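Local structure of mannitol dehydrogenase (Helicobacter pylori, 3TWO) at residues H25-R30 and I70-K75; K75-F80 and V138-V143; G200-V205 and G220-Y225. The protein probably catalyses the NADPH-dependent, zinc-assisted interconversion of cinnamyl-type aldehydes and their alcohols, as a medium-chain alcohol dehydrogenase. All coordinates share one frame; numbering follows the deposited sequence.

How the contacts relate
Contacts 1 and 2 are neighbours in the GroES-like part of the chain, their centres about 8 Å apart, and contact 3 lies about 45 Å and 40 Å from them, centre to centre, on the opposite side of the chain's centre in the nucleotide-binding part. Contact 1 closes before contact 2 opens, and K75 belongs to both. The loop after strand 65-73 first packs on the loop before strand 31-40, then on the end of strand 135-139, so connections of the same mixed sheet are joined at two places, with a probable hydrogen bond between R30 O and E140 N linking contacts 1 and 2. Contact 3 comes later and joins two strands of the parallel sheet.

Contact 1: H25-R30 and I70-K75; sequences HAVGPR and IKEVGK
The backbones of P29 and G74 come together where strand 65-73 runs out into a turn, their CA atoms 4.0 Å apart, and the carbonyls of G28 and P29 both lean on the glycine. G28 O receives a CA-H...O contact from G74 CA at 3.4 Å, with 153° at the hydrogen, while P29 O lies 3.2 Å from G74 C. Both oxygens lie on the side of G74 where a CB would stand, and glycine fits because it has none. V27 is the apolar side chain that reaches across: its CG1, anti to the backbone N (chi1 -172°), rests 3.8 Å from G74 N. The other branch, CG2, meets the carboxylate of E72 at OE1, 4.1 Å away, and the two side chains pass at a slant. E72, extended beyond CG, is one of the two residues of a classic beta bulge, K71 and E72 both facing L33 on the adjoining antiparallel strand 31-40 of the GroES-like domain. At the exposed end of the contact the ring of P29 offers CB to K75 NZ at 3.8 Å, a plain packing contact. K75 CG stands between the backbone N and the carbonyl carbon (chi1 88°), and bends at the last two torsions bring NZ back beside P29 CB; the long methylene chain suits an exposed border. G28 N is hydrogen-bonded to D31 OD2, at the start of strand 31-40.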
ATOM      1  N   HIS B  25     -25.867 -13.385  27.708  1.00 34.87           N
ATOM      2  CA  HIS B  25     -25.185 -14.009  28.852  1.00 35.40           C
ATOM      3  C   HIS B  25     -25.339 -13.225  30.191  1.00 35.12           C
ATOM      4  O   HIS B  25     -25.435 -11.987  30.216  1.00 33.22           O
ATOM      5  CB  HIS B  25     -23.693 -14.282  28.545  1.00 35.04           C
ATOM      6  CG  HIS B  25     -22.828 -13.055  28.483  1.00 36.39           C
ATOM      7  ND1 HIS B  25     -22.349 -12.538  27.284  1.00 33.56           N
ATOM      8  CD2 HIS B  25     -22.268 -12.303  29.468  1.00 34.26           C
ATOM      9  CE1 HIS B  25     -21.553 -11.507  27.540  1.00 31.70           C
ATOM     10  NE2 HIS B  25     -21.481 -11.351  28.851  1.00 34.23           N
ATOM     11  N   ALA B  26     -25.363 -13.987  31.281  1.00 35.92           N
ATOM     12  CA  ALA B  26     -25.385 -13.464  32.650  1.00 35.66           C
ATOM     13  C   ALA B  26     -24.216 -12.497  32.854  1.00 35.34           C
ATOM     14  O   ALA B  26     -23.178 -12.590  32.179  1.00 33.73           O
ATOM     15  CB  ALA B  26     -25.290 -14.643  33.662  1.00 35.75           C
ATOM     16  N   VAL B  27     -24.397 -11.566  33.787  1.00 36.19           N
ATOM     17  CA  VAL B  27     -23.347 -10.640  34.200  1.00 36.40           C
ATOM     18  C   VAL B  27     -22.266 -11.361  35.004  1.00 37.29           C
ATOM     19  O   VAL B  27     -22.499 -11.757  36.124  1.00 38.52           O
ATOM     20  CB  VAL B  27     -23.936  -9.476  35.033  1.00 36.70           C
ATOM     21  CG1 VAL B  27     -22.875  -8.452  35.286  1.00 35.38           C
ATOM     22  CG2 VAL B  27     -25.177  -8.828  34.302  1.00 35.89           C
ATOM     23  N   GLY B  28     -21.087 -11.536  34.415  1.00 38.24           N
ATOM     24  CA  GLY B  28     -20.035 -12.324  35.049  1.00 39.40           C
ATOM     25  C   GLY B  28     -19.311 -11.390  35.991  1.00 41.00           C
ATOM     26  O   GLY B  28     -19.578 -10.194  35.984  1.00 41.09           O
ATOM     27  N   PRO B  29     -18.376 -11.908  36.808  1.00 42.15           N
ATOM     28  CA  PRO B  29     -17.834 -11.016  37.854  1.00 42.42           C
ATOM     29  C   PRO B  29     -17.091  -9.795  37.303  1.00 41.41           C
ATOM     30  O   PRO B  29     -17.012  -8.794  38.006  1.00 41.70           O
ATOM     31  CB  PRO B  29     -16.903 -11.942  38.667  1.00 44.21           C
ATOM     32  CG  PRO B  29     -16.540 -13.009  37.724  1.00 43.82           C
ATOM     33  CD  PRO B  29     -17.749 -13.233  36.838  1.00 42.56           C
ATOM     34  N   ARG B  30     -16.614  -9.858  36.045  1.00 40.06           N
ATOM     35  CA  ARG B  30     -15.965  -8.702  35.389  1.00 39.50           C
ATOM     36  C   ARG B  30     -16.828  -7.963  34.358  1.00 37.93           C
ATOM     37  O   ARG B  30     -16.317  -7.095  33.655  1.00 38.26           O
ATOM     38  CB  ARG B  30     -14.693  -9.122  34.648  1.00 39.25           C
ATOM     39  CG  ARG B  30     -13.546  -9.662  35.461  1.00 45.33           C
ATOM     40  CD  ARG B  30     -12.818  -8.572  36.214  1.00 50.50           C
ATOM     41  NE  ARG B  30     -13.045  -8.804  37.615  1.00 58.62           N
ATOM     42  CZ  ARG B  30     -12.135  -9.292  38.465  1.00 62.47           C
ATOM     43  NH1 ARG B  30     -10.886  -9.558  38.059  1.00 61.48           N
ATOM     44  NH2 ARG B  30     -12.481  -9.510  39.731  1.00 61.52           N
ATOM     45  N   ILE B  70     -24.645   2.535  32.990  1.00 32.68           N
ATOM     46  CA  ILE B  70     -24.424   1.297  33.701  1.00 33.67           C
ATOM     47  C   ILE B  70     -25.521   1.082  34.723  1.00 35.67           C
ATOM     48  O   ILE B  70     -25.704   1.872  35.658  1.00 36.44           O
ATOM     49  CB  ILE B  70     -23.046   1.232  34.296  1.00 34.76           C
ATOM     50  CG1 ILE B  70     -22.030   1.215  33.106  1.00 33.59           C
ATOM     51  CG2 ILE B  70     -22.924   0.040  35.275  1.00 32.27           C
ATOM     52  CD1 ILE B  70     -20.725   0.518  33.362  1.00 35.27           C
ATOM     53  N   LYS B  71     -26.281   0.036  34.471  1.00 36.23           N
ATOM     54  CA  LYS B  71     -27.335  -0.437  35.348  1.00 39.09           C
ATOM     55  C   LYS B  71     -26.808  -1.429  36.397  1.00 39.44           C
ATOM     56  O   LYS B  71     -27.296  -1.440  37.504  1.00 40.60           O
ATOM     57  CB  LYS B  71     -28.418  -1.089  34.492  1.00 39.47           C
ATOM     58  CG  LYS B  71     -29.695  -1.535  35.213  1.00 44.39           C
ATOM     59  CD  LYS B  71     -30.525  -2.407  34.229  1.00 51.51           C
ATOM     60  CE  LYS B  71     -32.019  -2.485  34.554  1.00 54.71           C
ATOM     61  NZ  LYS B  71     -32.662  -1.273  33.949  1.00 55.85           N
ATOM     62  N   GLU B  72     -25.826  -2.270  36.061  1.00 39.20           N
ATOM     63  CA  GLU B  72     -25.350  -3.287  37.015  1.00 41.35           C
ATOM     64  C   GLU B  72     -23.902  -3.631  36.792  1.00 40.91           C
ATOM     65  O   GLU B  72     -23.390  -3.497  35.677  1.00 40.95           O
ATOM     66  CB  GLU B  72     -26.135  -4.589  36.894  1.00 41.89           C
ATOM     67  CG  GLU B  72     -27.478  -4.589  37.526  1.00 46.58           C
ATOM     68  CD  GLU B  72     -28.219  -5.891  37.220  1.00 52.73           C
ATOM     69  OE1 GLU B  72     -27.536  -6.952  37.032  1.00 53.31           O
ATOM     70  OE2 GLU B  72     -29.473  -5.829  37.136  1.00 52.72           O
ATOM     71  N   VAL B  73     -23.220  -4.071  37.842  1.00 41.65           N
ATOM     72  CA  VAL B  73     -21.793  -4.490  37.678  1.00 40.81           C
ATOM     73  C   VAL B  73     -21.576  -5.833  38.360  1.00 41.91           C
ATOM     74  O   VAL B  73     -22.224  -6.134  39.375  1.00 41.99           O
ATOM     75  CB  VAL B  73     -20.754  -3.434  38.210  1.00 40.61           C
ATOM     76  CG1 VAL B  73     -20.880  -2.122  37.443  1.00 38.79           C
ATOM     77  CG2 VAL B  73     -20.936  -3.186  39.678  1.00 41.70           C
ATOM     78  N   GLY B  74     -20.672  -6.634  37.803  1.00 41.61           N
ATOM     79  CA  GLY B  74     -20.278  -7.890  38.427  1.00 42.18           C
ATOM     80  C   GLY B  74     -19.461  -7.478  39.618  1.00 43.11           C
ATOM     81  O   GLY B  74     -18.994  -6.344  39.686  1.00 43.38           O
ATOM     82  N   LYS B  75     -19.312  -8.389  40.560  1.00 44.70           N
ATOM     83  CA  LYS B  75     -18.669  -8.127  41.841  1.00 46.16           C
ATOM     84  C   LYS B  75     -17.155  -7.867  41.760  1.00 45.95           C
ATOM     85  O   LYS B  75     -16.623  -7.189  42.625  1.00 45.94           O
ATOM     86  CB  LYS B  75     -19.001  -9.251  42.833  1.00 47.93           C
ATOM     87  CG  LYS B  75     -18.045 -10.420  42.791  1.00 52.30           C
ATOM     88  CD  LYS B  75     -18.391 -11.480  43.835  1.00 59.55           C
ATOM     89  CE  LYS B  75     -19.158 -12.621  43.173  1.00 63.31           C
ATOM     90  NZ  LYS B  75     -18.374 -13.170  42.006  1.00 63.10           N
TER

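Contact 2: K75-F80 and V138-V143; sequences KGVKKF and VDENYV
E140, just after D139 of strand 135-139, reaches into the loop that holds V77, K78 and K79. Its CB lies 4.5 Å from F80 CD1. CG stands between the backbone N and the carbonyl carbon (chi1 53°), and the extended chain beyond carries CD to within 4.0 Å of V77 CA. At the tip OE1 passes K78 CG, whereas OE2 accepts two backbone N-H groups: K78 N at 3.0 Å, on the syn side and 27° out of the carboxylate plane, and K79 N at 3.1 Å, nearly in line with the C-O bond. V77 CG1 packs 3.3 Å from the same oxygen. A buried glutamate suits this place because these two N-H groups bind OE2 and would probably stabilise a negative charge there; the more distant amino groups of K78 and K79 may add a weak favourable field. F80 turns its edge toward E140 O, and V143 CG1 lies over one face, a CH-pi contact 4.0 Å from the ring centroid. Behind E140, D139 OD1 accepts from both N141 N and N141 ND2, so the carboxylate steadies the bend. The backbone bond makes this an Asx turn, by which strand 135-139 of the GroES-like domain's mixed sheet bends away toward strand 144-145.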
ATOM      1  N   LYS B  75     -19.312  -8.389  40.560  1.00 44.70           N
ATOM      2  CA  LYS B  75     -18.669  -8.127  41.841  1.00 46.16           C
ATOM      3  C   LYS B  75     -17.155  -7.867  41.760  1.00 45.95           C
ATOM      4  O   LYS B  75     -16.623  -7.189  42.625  1.00 45.94           O
ATOM      5  CB  LYS B  75     -19.001  -9.251  42.833  1.00 47.93           C
ATOM      6  CG  LYS B  75     -18.045 -10.420  42.791  1.00 52.30           C
ATOM      7  CD  LYS B  75     -18.391 -11.480  43.835  1.00 59.55           C
ATOM      8  CE  LYS B  75     -19.158 -12.621  43.173  1.00 63.31           C
ATOM      9  NZ  LYS B  75     -18.374 -13.170  42.006  1.00 63.10           N
ATOM     10  N   GLY B  76     -16.476  -8.349  40.717  1.00 45.11           N
ATOM     11  CA  GLY B  76     -15.069  -8.016  40.515  1.00 44.98           C
ATOM     12  C   GLY B  76     -14.794  -6.748  39.733  1.00 45.45           C
ATOM     13  O   GLY B  76     -13.617  -6.364  39.536  1.00 45.87           O
ATOM     14  N   VAL B  77     -15.849  -6.077  39.273  1.00 44.39           N
ATOM     15  CA  VAL B  77     -15.657  -4.882  38.442  1.00 43.20           C
ATOM     16  C   VAL B  77     -14.999  -3.744  39.219  1.00 45.03           C
ATOM     17  O   VAL B  77     -15.468  -3.377  40.282  1.00 45.46           O
ATOM     18  CB  VAL B  77     -16.981  -4.356  37.859  1.00 41.62           C
ATOM     19  CG1 VAL B  77     -16.805  -2.924  37.395  1.00 40.82           C
ATOM     20  CG2 VAL B  77     -17.445  -5.215  36.721  1.00 37.54           C
ATOM     21  N   LYS B  78     -13.940  -3.153  38.674  1.00 46.35           N
ATOM     22  CA  LYS B  78     -13.299  -2.032  39.355  1.00 49.18           C
ATOM     23  C   LYS B  78     -13.312  -0.713  38.587  1.00 48.99           C
ATOM     24  O   LYS B  78     -13.134   0.354  39.176  1.00 49.20           O
ATOM     25  CB  LYS B  78     -11.863  -2.402  39.766  1.00 50.80           C
ATOM     26  CG  LYS B  78     -10.963  -2.954  38.631  1.00 52.85           C
ATOM     27  CD  LYS B  78      -9.980  -4.049  39.156  1.00 57.15           C
ATOM     28  CE  LYS B  78      -9.302  -3.661  40.478  1.00 60.08           C
ATOM     29  NZ  LYS B  78     -10.084  -4.060  41.692  1.00 63.50           N
ATOM     30  N   LYS B  79     -13.556  -0.774  37.285  1.00 48.40           N
ATOM     31  CA  LYS B  79     -13.374   0.411  36.452  1.00 48.54           C
ATOM     32  C   LYS B  79     -14.633   1.295  36.346  1.00 47.73           C
ATOM     33  O   LYS B  79     -14.535   2.436  35.896  1.00 48.60           O
ATOM     34  CB  LYS B  79     -12.844   0.006  35.075  1.00 48.12           C
ATOM     35  CG  LYS B  79     -11.604  -0.912  35.124  1.00 51.11           C
ATOM     36  CD  LYS B  79     -11.022  -1.122  33.709  1.00 55.11           C
ATOM     37  CE  LYS B  79     -10.219   0.103  33.272  1.00 57.93           C
ATOM     38  NZ  LYS B  79     -10.556   0.588  31.886  1.00 59.58           N
ATOM     39  N   PHE B  80     -15.795   0.780  36.773  1.00 46.42           N
ATOM     40  CA  PHE B  80     -17.111   1.471  36.631  1.00 44.55           C
ATOM     41  C   PHE B  80     -18.055   1.268  37.816  1.00 44.70           C
ATOM     42  O   PHE B  80     -17.908   0.287  38.541  1.00 44.69           O
ATOM     43  CB  PHE B  80     -17.814   1.002  35.348  1.00 42.88           C
ATOM     44  CG  PHE B  80     -17.067   1.371  34.095  1.00 42.89           C
ATOM     45  CD1 PHE B  80     -16.298   0.416  33.409  1.00 41.53           C
ATOM     46  CD2 PHE B  80     -17.092   2.692  33.606  1.00 41.04           C
ATOM     47  CE1 PHE B  80     -15.578   0.773  32.288  1.00 35.04           C
ATOM     48  CE2 PHE B  80     -16.377   3.041  32.462  1.00 36.35           C
ATOM     49  CZ  PHE B  80     -15.639   2.084  31.810  1.00 35.93           C
ATOM     50  N   VAL B 138     -21.178  -6.340  28.741  1.00 27.96           N
ATOM     51  CA  VAL B 138     -19.830  -6.212  28.209  1.00 28.58           C
ATOM     52  C   VAL B 138     -18.765  -6.372  29.306  1.00 29.92           C
ATOM     53  O   VAL B 138     -18.913  -5.784  30.394  1.00 29.42           O
ATOM     54  CB  VAL B 138     -19.640  -4.831  27.511  1.00 28.98           C
ATOM     55  CG1 VAL B 138     -18.268  -4.750  26.860  1.00 27.56           C
ATOM     56  CG2 VAL B 138     -20.729  -4.588  26.465  1.00 26.64           C
ATOM     57  N   ASP B 139     -17.718  -7.181  29.024  1.00 30.20           N
ATOM     58  CA  ASP B 139     -16.517  -7.258  29.898  1.00 31.44           C
ATOM     59  C   ASP B 139     -15.984  -5.807  30.118  1.00 31.02           C
ATOM     60  O   ASP B 139     -15.895  -5.029  29.148  1.00 29.05           O
ATOM     61  CB  ASP B 139     -15.434  -8.119  29.251  1.00 31.74           C
ATOM     62  CG  ASP B 139     -14.175  -8.259  30.134  1.00 34.21           C
ATOM     63  OD1 ASP B 139     -13.453  -7.274  30.276  1.00 34.85           O
ATOM     64  OD2 ASP B 139     -13.909  -9.348  30.702  1.00 39.01           O
ATOM     65  N   GLU B 140     -15.687  -5.454  31.367  1.00 30.48           N
ATOM     66  CA  GLU B 140     -15.351  -4.052  31.723  1.00 32.67           C
ATOM     67  C   GLU B 140     -14.171  -3.424  30.993  1.00 31.77           C
ATOM     68  O   GLU B 140     -14.084  -2.178  30.943  1.00 31.93           O
ATOM     69  CB  GLU B 140     -15.124  -3.877  33.237  1.00 34.09           C
ATOM     70  CG  GLU B 140     -14.119  -4.849  33.808  1.00 39.30           C
ATOM     71  CD  GLU B 140     -13.539  -4.394  35.126  1.00 46.28           C
ATOM     72  OE1 GLU B 140     -12.610  -5.089  35.621  1.00 50.60           O
ATOM     73  OE2 GLU B 140     -13.992  -3.350  35.650  1.00 47.08           O
ATOM     74  N   ASN B 141     -13.282  -4.264  30.446  1.00 30.81           N
ATOM     75  CA  ASN B 141     -12.079  -3.790  29.706  1.00 31.18           C
ATOM     76  C   ASN B 141     -12.332  -3.346  28.281  1.00 29.65           C
ATOM     77  O   ASN B 141     -11.401  -2.963  27.594  1.00 29.63           O
ATOM     78  CB  ASN B 141     -10.965  -4.829  29.748  1.00 28.94           C
ATOM     79  CG  ASN B 141     -10.602  -5.165  31.175  1.00 34.41           C
ATOM     80  OD1 ASN B 141      -9.866  -4.435  31.821  1.00 35.53           O
ATOM     81  ND2 ASN B 141     -11.210  -6.238  31.713  1.00 34.79           N
ATOM     82  N   TYR B 142     -13.603  -3.444  27.860  1.00 29.79           N
ATOM     83  CA  TYR B 142     -14.080  -3.094  26.507  1.00 29.18           C
ATOM     84  C   TYR B 142     -15.153  -2.005  26.585  1.00 29.23           C
ATOM     85  O   TYR B 142     -15.881  -1.753  25.617  1.00 29.04           O
ATOM     86  CB  TYR B 142     -14.612  -4.372  25.807  1.00 29.24           C
ATOM     87  CG  TYR B 142     -13.505  -5.365  25.732  1.00 30.94           C
ATOM     88  CD1 TYR B 142     -13.229  -6.223  26.826  1.00 28.70           C
ATOM     89  CD2 TYR B 142     -12.622  -5.369  24.635  1.00 28.69           C
ATOM     90  CE1 TYR B 142     -12.151  -7.087  26.809  1.00 29.25           C
ATOM     91  CE2 TYR B 142     -11.512  -6.294  24.618  1.00 29.91           C
ATOM     92  CZ  TYR B 142     -11.312  -7.133  25.700  1.00 28.87           C
ATOM     93  OH  TYR B 142     -10.275  -8.046  25.707  1.00 35.14           O
ATOM     94  N   VAL B 143     -15.241  -1.338  27.728  1.00 28.90           N
ATOM     95  CA  VAL B 143     -16.241  -0.284  27.917  1.00 28.54           C
ATOM     96  C   VAL B 143     -15.561   1.111  27.954  1.00 29.36           C
ATOM     97  O   VAL B 143     -14.564   1.321  28.663  1.00 30.57           O
ATOM     98  CB  VAL B 143     -17.080  -0.563  29.202  1.00 29.86           C
ATOM     99  CG1 VAL B 143     -18.078   0.585  29.467  1.00 28.27           C
ATOM    100  CG2 VAL B 143     -17.816  -1.922  29.072  1.00 29.29           C
TER

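Contact 3: G200-V205 and G220-Y225; sequences GAEVSV and GVKHFY
After G220, which ends helix 213-218 in a Schellman motif whose positive phi glycine accommodates easily, V221 lays its side chain against V203 and V205 of strand 202-206. V221 CG1, anti to the backbone N (chi1 170°), touches V203 O at 3.3 Å, and V221 CG2 lies 3.6 Å from V205 CG2. V221 crosses both V203 and V205 at about a right angle, and the branched side chains of all three valines pack on helix 187-198. K222 N then gives V203 O a hydrogen bond of 2.9 Å. The lysine's NZ swings back to within 3.7 Å of E202 CG, but stays 4.2 Å from E202 OE1, too far for a salt bridge though the opposite charges probably attract. H223 pairs with S204 in a parallel bridge: its N is only weakly bonded to V203 O, but its carbonyl O accepts from V205 N at 2.8 Å. This is the beta-alpha-beta unit of a Rossmann fold, strand 202-206 and strand 223-225 joined through helix 213-218, with the latter strand at the sheet's edge within this chain. The imidazole meets S204 OG near its ring plane, a weak bond of 3.4 Å to H223 ND1 in which either could donate. F224 turns to the sheet face that V205 also occupies, and its CE1 reaches V205 CG1 obliquely, adding aromatic bulk between that valine and helix 213-218. Last comes Y225, whose N donates a nearly straight bond (170°) to V205 O, while its ring carbon CE1 packs against S204 CB and the ring meets F206.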
ATOM      1  N   GLY B 200      -5.378  21.123  12.183  1.00 32.23           N
ATOM      2  CA  GLY B 200      -4.647  22.126  11.411  1.00 31.30           C
ATOM      3  C   GLY B 200      -4.511  21.816   9.918  1.00 31.21           C
ATOM      4  O   GLY B 200      -3.792  22.552   9.202  1.00 32.21           O
ATOM      5  N   ALA B 201      -5.175  20.761   9.434  1.00 28.23           N
ATOM      6  CA  ALA B 201      -5.059  20.378   8.023  1.00 27.65           C
ATOM      7  C   ALA B 201      -5.804  21.300   7.097  1.00 28.89           C
ATOM      8  O   ALA B 201      -6.742  22.003   7.490  1.00 28.36           O
ATOM      9  CB  ALA B 201      -5.532  18.974   7.774  1.00 25.75           C
ATOM     10  N   GLU B 202      -5.373  21.279   5.846  1.00 28.83           N
ATOM     11  CA  GLU B 202      -6.082  21.931   4.792  1.00 29.82           C
ATOM     12  C   GLU B 202      -6.863  20.784   4.127  1.00 28.60           C
ATOM     13  O   GLU B 202      -6.251  19.869   3.577  1.00 27.39           O
ATOM     14  CB  GLU B 202      -5.089  22.603   3.826  1.00 29.48           C
ATOM     15  CG  GLU B 202      -5.775  23.494   2.913  1.00 36.94           C
ATOM     16  CD  GLU B 202      -4.835  24.312   1.987  1.00 46.22           C
ATOM     17  OE1 GLU B 202      -5.257  25.431   1.651  1.00 53.98           O
ATOM     18  OE2 GLU B 202      -3.717  23.885   1.593  1.00 47.17           O
ATOM     19  N   VAL B 203      -8.199  20.862   4.150  1.00 28.23           N
ATOM     20  CA  VAL B 203      -9.008  19.687   3.861  1.00 27.56           C
ATOM     21  C   VAL B 203      -9.749  19.769   2.542  1.00 28.43           C
ATOM     22  O   VAL B 203     -10.417  20.774   2.248  1.00 30.19           O
ATOM     23  CB  VAL B 203      -9.999  19.440   5.023  1.00 26.91           C
ATOM     24  CG1 VAL B 203     -10.856  18.173   4.786  1.00 24.10           C
ATOM     25  CG2 VAL B 203      -9.193  19.316   6.317  1.00 24.92           C
ATOM     26  N   SER B 204      -9.638  18.721   1.734  1.00 27.72           N
ATOM     27  CA  SER B 204     -10.406  18.631   0.485  1.00 26.57           C
ATOM     28  C   SER B 204     -11.405  17.471   0.672  1.00 26.80           C
ATOM     29  O   SER B 204     -11.046  16.421   1.251  1.00 25.79           O
ATOM     30  CB  SER B 204      -9.490  18.332  -0.714  1.00 26.26           C
ATOM     31  OG  SER B 204      -8.526  19.358  -0.947  1.00 26.27           O
ATOM     32  N   VAL B 205     -12.633  17.638   0.167  1.00 25.86           N
ATOM     33  CA  VAL B 205     -13.601  16.556   0.257  1.00 25.58           C
ATOM     34  C   VAL B 205     -13.960  16.040  -1.158  1.00 26.02           C
ATOM     35  O   VAL B 205     -14.072  16.826  -2.135  1.00 25.12           O
ATOM     36  CB  VAL B 205     -14.860  17.043   1.036  1.00 26.66           C
ATOM     37  CG1 VAL B 205     -16.028  16.093   0.891  1.00 23.16           C
ATOM     38  CG2 VAL B 205     -14.502  17.212   2.489  1.00 24.88           C
ATOM     39  N   GLY B 220     -15.191  24.015   7.470  1.00 30.10           N
ATOM     40  CA  GLY B 220     -13.855  24.533   7.257  1.00 30.01           C
ATOM     41  C   GLY B 220     -13.102  23.877   6.070  1.00 29.69           C
ATOM     42  O   GLY B 220     -11.899  24.063   5.919  1.00 28.61           O
ATOM     43  N   VAL B 221     -13.811  23.098   5.253  1.00 29.76           N
ATOM     44  CA  VAL B 221     -13.230  22.445   4.082  1.00 30.36           C
ATOM     45  C   VAL B 221     -12.836  23.503   3.080  1.00 32.34           C
ATOM     46  O   VAL B 221     -13.589  24.492   2.883  1.00 32.88           O
ATOM     47  CB  VAL B 221     -14.237  21.481   3.460  1.00 30.11           C
ATOM     48  CG1 VAL B 221     -13.753  20.978   2.116  1.00 28.99           C
ATOM     49  CG2 VAL B 221     -14.432  20.300   4.424  1.00 28.83           C
ATOM     50  N   LYS B 222     -11.658  23.329   2.483  1.00 31.52           N
ATOM     51  CA  LYS B 222     -11.154  24.342   1.578  1.00 33.29           C
ATOM     52  C   LYS B 222     -11.477  24.019   0.090  1.00 32.67           C
ATOM     53  O   LYS B 222     -11.673  24.929  -0.705  1.00 31.88           O
ATOM     54  CB  LYS B 222      -9.660  24.614   1.830  1.00 33.34           C
ATOM     55  CG  LYS B 222      -9.330  26.140   2.421  1.00 41.07           C
ATOM     56  CD  LYS B 222      -9.828  26.478   3.922  1.00 43.90           C
ATOM     57  CE  LYS B 222      -8.678  26.994   4.871  1.00 47.13           C
ATOM     58  NZ  LYS B 222      -7.544  25.955   5.103  1.00 48.41           N
ATOM     59  N   HIS B 223     -11.546  22.736  -0.270  1.00 30.92           N
ATOM     60  CA  HIS B 223     -11.925  22.356  -1.641  1.00 30.57           C
ATOM     61  C   HIS B 223     -12.941  21.243  -1.595  1.00 29.86           C
ATOM     62  O   HIS B 223     -12.843  20.318  -0.760  1.00 29.31           O
ATOM     63  CB  HIS B 223     -10.742  21.882  -2.500  1.00 31.75           C
ATOM     64  CG  HIS B 223      -9.592  22.839  -2.551  1.00 32.58           C
ATOM     65  ND1 HIS B 223      -8.492  22.716  -1.728  1.00 34.11           N
ATOM     66  CD2 HIS B 223      -9.370  23.930  -3.317  1.00 34.62           C
ATOM     67  CE1 HIS B 223      -7.644  23.694  -1.976  1.00 32.90           C
ATOM     68  NE2 HIS B 223      -8.147  24.434  -2.946  1.00 36.85           N
ATOM     69  N   PHE B 224     -13.930  21.348  -2.478  1.00 28.89           N
ATOM     70  CA  PHE B 224     -14.971  20.355  -2.553  1.00 28.02           C
ATOM     71  C   PHE B 224     -14.958  19.832  -3.976  1.00 28.10           C
ATOM     72  O   PHE B 224     -15.103  20.605  -4.882  1.00 26.80           O
ATOM     73  CB  PHE B 224     -16.352  20.966  -2.260  1.00 28.04           C
ATOM     74  CG  PHE B 224     -17.409  19.934  -2.006  1.00 28.35           C
ATOM     75  CD1 PHE B 224     -17.665  19.472  -0.702  1.00 26.74           C
ATOM     76  CD2 PHE B 224     -18.132  19.397  -3.049  1.00 29.36           C
ATOM     77  CE1 PHE B 224     -18.602  18.532  -0.462  1.00 27.26           C
ATOM     78  CE2 PHE B 224     -19.106  18.427  -2.775  1.00 28.41           C
ATOM     79  CZ  PHE B 224     -19.323  17.988  -1.497  1.00 24.40           C
ATOM     80  N   TYR B 225     -14.801  18.523  -4.167  1.00 27.55           N
ATOM     81  CA  TYR B 225     -14.864  17.954  -5.527  1.00 27.77           C
ATOM     82  C   TYR B 225     -15.973  16.933  -5.668  1.00 27.85           C
ATOM     83  O   TYR B 225     -16.356  16.275  -4.679  1.00 26.28           O
ATOM     84  CB  TYR B 225     -13.557  17.273  -5.823  1.00 28.24           C
ATOM     85  CG  TYR B 225     -12.359  18.198  -5.679  1.00 28.84           C
ATOM     86  CD1 TYR B 225     -11.377  17.935  -4.682  1.00 28.72           C
ATOM     87  CD2 TYR B 225     -12.208  19.334  -6.505  1.00 28.44           C
ATOM     88  CE1 TYR B 225     -10.282  18.744  -4.540  1.00 26.14           C
ATOM     89  CE2 TYR B 225     -11.083  20.155  -6.388  1.00 29.05           C
ATOM     90  CZ  TYR B 225     -10.116  19.824  -5.402  1.00 28.23           C
ATOM     91  OH  TYR B 225      -9.017  20.584  -5.203  1.00 27.03           O
TER